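Putative laminarinase (Phanerochaete chrysosporium, PDB 2CL2) probably hydrolyses O-glycosidic bonds in beta-glucans such as laminarin. Local coordinates at residues Phe87-Met92 with Ala287-Ala292. Numbering follows the deposited sequence.
With MAN (alpha-D-mannopyranose), chain B.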
loop_
_atom_site.group_PDB
_atom_site.type_symbol
_atom_site.label_atom_id
_atom_site.label_comp_id
_atom_site.label_asym_id
_atom_site.label_seq_id
_atom_site.Cartn_x
_atom_site.Cartn_y
_atom_site.Cartn_z
ATOM N N PHE A 87 -7.987 -4.108 -4.984
ATOM C CA PHE A 87 -7.675 -2.721 -5.311
ATOM C C PHE A 87 -7.489 -2.616 -6.812
ATOM O O PHE A 87 -6.587 -3.255 -7.367
ATOM C CB PHE A 87 -6.364 -2.296 -4.637
ATOM C CG PHE A 87 -6.384 -2.385 -3.135
ATOM C CD1 PHE A 87 -6.497 -1.240 -2.349
ATOM C CD2 PHE A 87 -6.258 -3.606 -2.505
ATOM C CE1 PHE A 87 -6.505 -1.331 -0.958
ATOM C CE2 PHE A 87 -6.272 -3.702 -1.128
ATOM C CZ PHE A 87 -6.397 -2.569 -0.350
ATOM N N ASP A 88 -8.338 -1.824 -7.461
ATOM C CA ASP A 88 -8.248 -1.570 -8.900
ATOM C C ASP A 88 -7.596 -0.194 -9.021
ATOM O O ASP A 88 -8.240 0.816 -8.778
ATOM C CB ASP A 88 -9.653 -1.601 -9.517
ATOM C CG ASP A 88 -9.659 -1.352 -11.014
ATOM O OD1 ASP A 88 -8.613 -1.046 -11.597
ATOM O OD2 ASP A 88 -10.751 -1.458 -11.621
ATOM N N VAL A 89 -6.311 -0.189 -9.360
ATOM C CA VAL A 89 -5.466 0.997 -9.252
ATOM C C VAL A 89 -4.962 1.427 -10.616
ATOM O O VAL A 89 -4.240 0.685 -11.270
ATOM C CB VAL A 89 -4.256 0.723 -8.349
ATOM C CG1 VAL A 89 -3.374 1.976 -8.206
ATOM C CG2 VAL A 89 -4.707 0.206 -6.992
ATOM N N ARG A 90 -5.345 2.625 -11.043
ATOM C CA ARG A 90 -4.940 3.138 -12.348
ATOM C C ARG A 90 -3.561 3.785 -12.302
ATOM O O ARG A 90 -2.840 3.763 -13.294
ATOM C CB ARG A 90 -5.934 4.179 -12.844
ATOM C CG ARG A 90 -7.385 3.723 -12.854
ATOM C CD ARG A 90 -8.223 4.722 -13.619
ATOM N NE ARG A 90 -9.650 4.406 -13.657
ATOM C CZ ARG A 90 -10.592 4.991 -12.923
ATOM N NH1 ARG A 90 -10.310 5.920 -12.024
ATOM N NH2 ARG A 90 -11.851 4.618 -13.074
ATOM N N HIS A 91 -3.206 4.364 -11.159
ATOM C CA HIS A 91 -1.969 5.128 -11.007
ATOM C C HIS A 91 -1.577 5.086 -9.540
ATOM O O HIS A 91 -2.443 5.167 -8.660
ATOM C CB HIS A 91 -2.212 6.582 -11.428
ATOM C CG HIS A 91 -0.965 7.379 -11.694
ATOM N ND1 HIS A 91 -0.289 8.067 -10.707
ATOM C CD2 HIS A 91 -0.305 7.640 -12.851
ATOM C CE1 HIS A 91 0.741 8.700 -11.243
ATOM N NE2 HIS A 91 0.752 8.457 -12.542
ATOM N N MET A 92 -0.278 5.003 -9.279
ATOM C CA MET A 92 0.226 5.132 -7.915
ATOM C C MET A 92 1.238 6.273 -7.894
ATOM O O MET A 92 1.779 6.657 -8.931
ATOM C CB MET A 92 0.873 3.835 -7.409
ATOM C CG MET A 92 2.219 3.498 -8.046
ATOM S SD MET A 92 3.084 2.176 -7.161
ATOM C CE MET A 92 2.021 0.767 -7.476
ATOM N N ALA A 287 2.709 12.494 -8.202
ATOM C CA ALA A 287 2.668 11.793 -6.920
ATOM C C ALA A 287 1.218 11.654 -6.467
ATOM O O ALA A 287 0.802 12.241 -5.472
ATOM C CB ALA A 287 3.515 12.533 -5.874
ATOM N N TYR A 288 0.444 10.875 -7.220
ATOM C CA TYR A 288 -0.957 10.647 -6.900
ATOM C C TYR A 288 -1.345 9.198 -7.101
ATOM O O TYR A 288 -0.818 8.505 -7.967
ATOM C CB TYR A 288 -1.883 11.555 -7.734
ATOM C CG TYR A 288 -1.884 11.316 -9.232
ATOM C CD1 TYR A 288 -2.825 10.486 -9.833
ATOM C CD2 TYR A 288 -0.963 11.952 -10.054
ATOM C CE1 TYR A 288 -2.829 10.275 -11.201
ATOM C CE2 TYR A 288 -0.966 11.753 -11.427
ATOM C CZ TYR A 288 -1.896 10.920 -11.996
ATOM O OH TYR A 288 -1.877 10.714 -13.364
ATOM N N TRP A 289 -2.271 8.760 -6.261
ATOM C CA TRP A 289 -3.038 7.554 -6.482
ATOM C C TRP A 289 -4.246 7.928 -7.333
ATOM O O TRP A 289 -4.867 8.963 -7.097
ATOM C CB TRP A 289 -3.594 7.022 -5.164
ATOM C CG TRP A 289 -2.615 6.448 -4.205
ATOM C CD1 TRP A 289 -2.058 7.059 -3.129
ATOM C CD2 TRP A 289 -2.138 5.101 -4.193
ATOM N NE1 TRP A 289 -1.245 6.178 -2.455
ATOM C CE2 TRP A 289 -1.271 4.968 -3.094
ATOM C CE3 TRP A 289 -2.328 4.005 -5.034
ATOM C CZ2 TRP A 289 -0.619 3.766 -2.793
ATOM C CZ3 TRP A 289 -1.680 2.818 -4.738
ATOM C CH2 TRP A 289 -0.834 2.708 -3.632
ATOM N N ASP A 290 -4.588 7.071 -8.293
ATOM C CA ASP A 290 -5.845 7.145 -9.018
ATOM C C ASP A 290 -6.421 5.745 -8.865
ATOM O O ASP A 290 -5.883 4.798 -9.421
ATOM C CB ASP A 290 -5.611 7.518 -10.487
ATOM C CG ASP A 290 -6.871 7.475 -11.326
ATOM O OD1 ASP A 290 -7.888 6.932 -10.873
ATOM O OD2 ASP A 290 -6.824 7.973 -12.471
ATOM N N ILE A 291 -7.483 5.638 -8.072
ATOM C CA ILE A 291 -8.065 4.353 -7.700
ATOM C C ILE A 291 -9.473 4.272 -8.276
ATOM O O ILE A 291 -10.303 5.157 -8.052
ATOM C CB ILE A 291 -8.058 4.171 -6.158
ATOM C CG1 ILE A 291 -6.606 4.046 -5.685
ATOM C CG2 ILE A 291 -8.879 2.960 -5.737
ATOM C CD1 ILE A 291 -6.398 4.335 -4.223
ATOM N N ALA A 292 -9.726 3.220 -9.048
ATOM C CA ALA A 292 -11.038 2.999 -9.649
ATOM C C ALA A 292 -12.023 2.391 -8.652
ATOM O O ALA A 292 -13.209 2.704 -8.688
ATOM C CB ALA A 292 -10.907 2.100 -10.855
HETATM C C1 MAN B . -10.404 7.609 -19.906
HETATM C C2 MAN B . -11.580 6.685 -20.175
HETATM C C3 MAN B . -12.146 6.089 -18.895
HETATM C C4 MAN B . -11.040 5.472 -18.051
HETATM C C5 MAN B . -9.844 6.413 -17.912
HETATM C C6 MAN B . -8.669 5.673 -17.290
HETATM O O2 MAN B . -11.145 5.650 -21.015
HETATM O O3 MAN B . -13.099 5.098 -19.221
HETATM O O4 MAN B . -11.562 5.178 -16.771
HETATM O O5 MAN B . -9.420 6.916 -19.170
HETATM O O6 MAN B . -7.693 6.610 -16.887
#
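The carbonyl oxygen of Asp290 is gripped by two consecutive amides: Arg90 N lies 2.8 Å from Asp290 O, nearly in line with the carbonyl bond, and His91 N reaches the same oxygen at 3.2 Å on a lone pair in the carbonyl plane. Asp290 N answers with a 2.9 Å bond to His91 O, the donor standing above that carbonyl's plane. Two residues thus oppose one, a classic beta bulge, which shifts the antiparallel register between the Val89–Ile291 and His91–Asp290 pairs. Ala292 N closes the other end on Asp88 O. The bulge puts Arg90 on the Asp290 side of the sheet. From there its extended chain runs across the carboxylate, and Arg90 NH1 meets the syn lone pair of Asp290 OD1 at 2.9 Å in a salt bridge, the guanidinium and carboxylate planes 67° apart. The methyl of Ala292 covers one guanidinium face near its rim, while Arg90 NH2 also bonds Asp50 O; a glycan mannose lies close to this arginine. Further along the same side, the His91 and Tyr288 rings form an offset stack, planes 4° apart and centroids 3.8 Å apart. Tyr288 CG sits between the backbone N and the carbonyl carbon (chi1 65°), which folds the phenol back over the imidazole. His91 ND1 donates almost straight to Tyr288 O at 2.8 Å, in the imidazole plane, fixing the ring's rotation. Both strands belong to one sheet of the family 16 beta-sandwich, and the opposite side of their pairing is apolar. There Met92 CB lies over the six-membered ring of Trp289, 3.8 Å from CZ3, and Val89 CG1 meets that ring's edge. Ile249 of strand 246-253, in the other sheet, packs on Trp289 and Ile291.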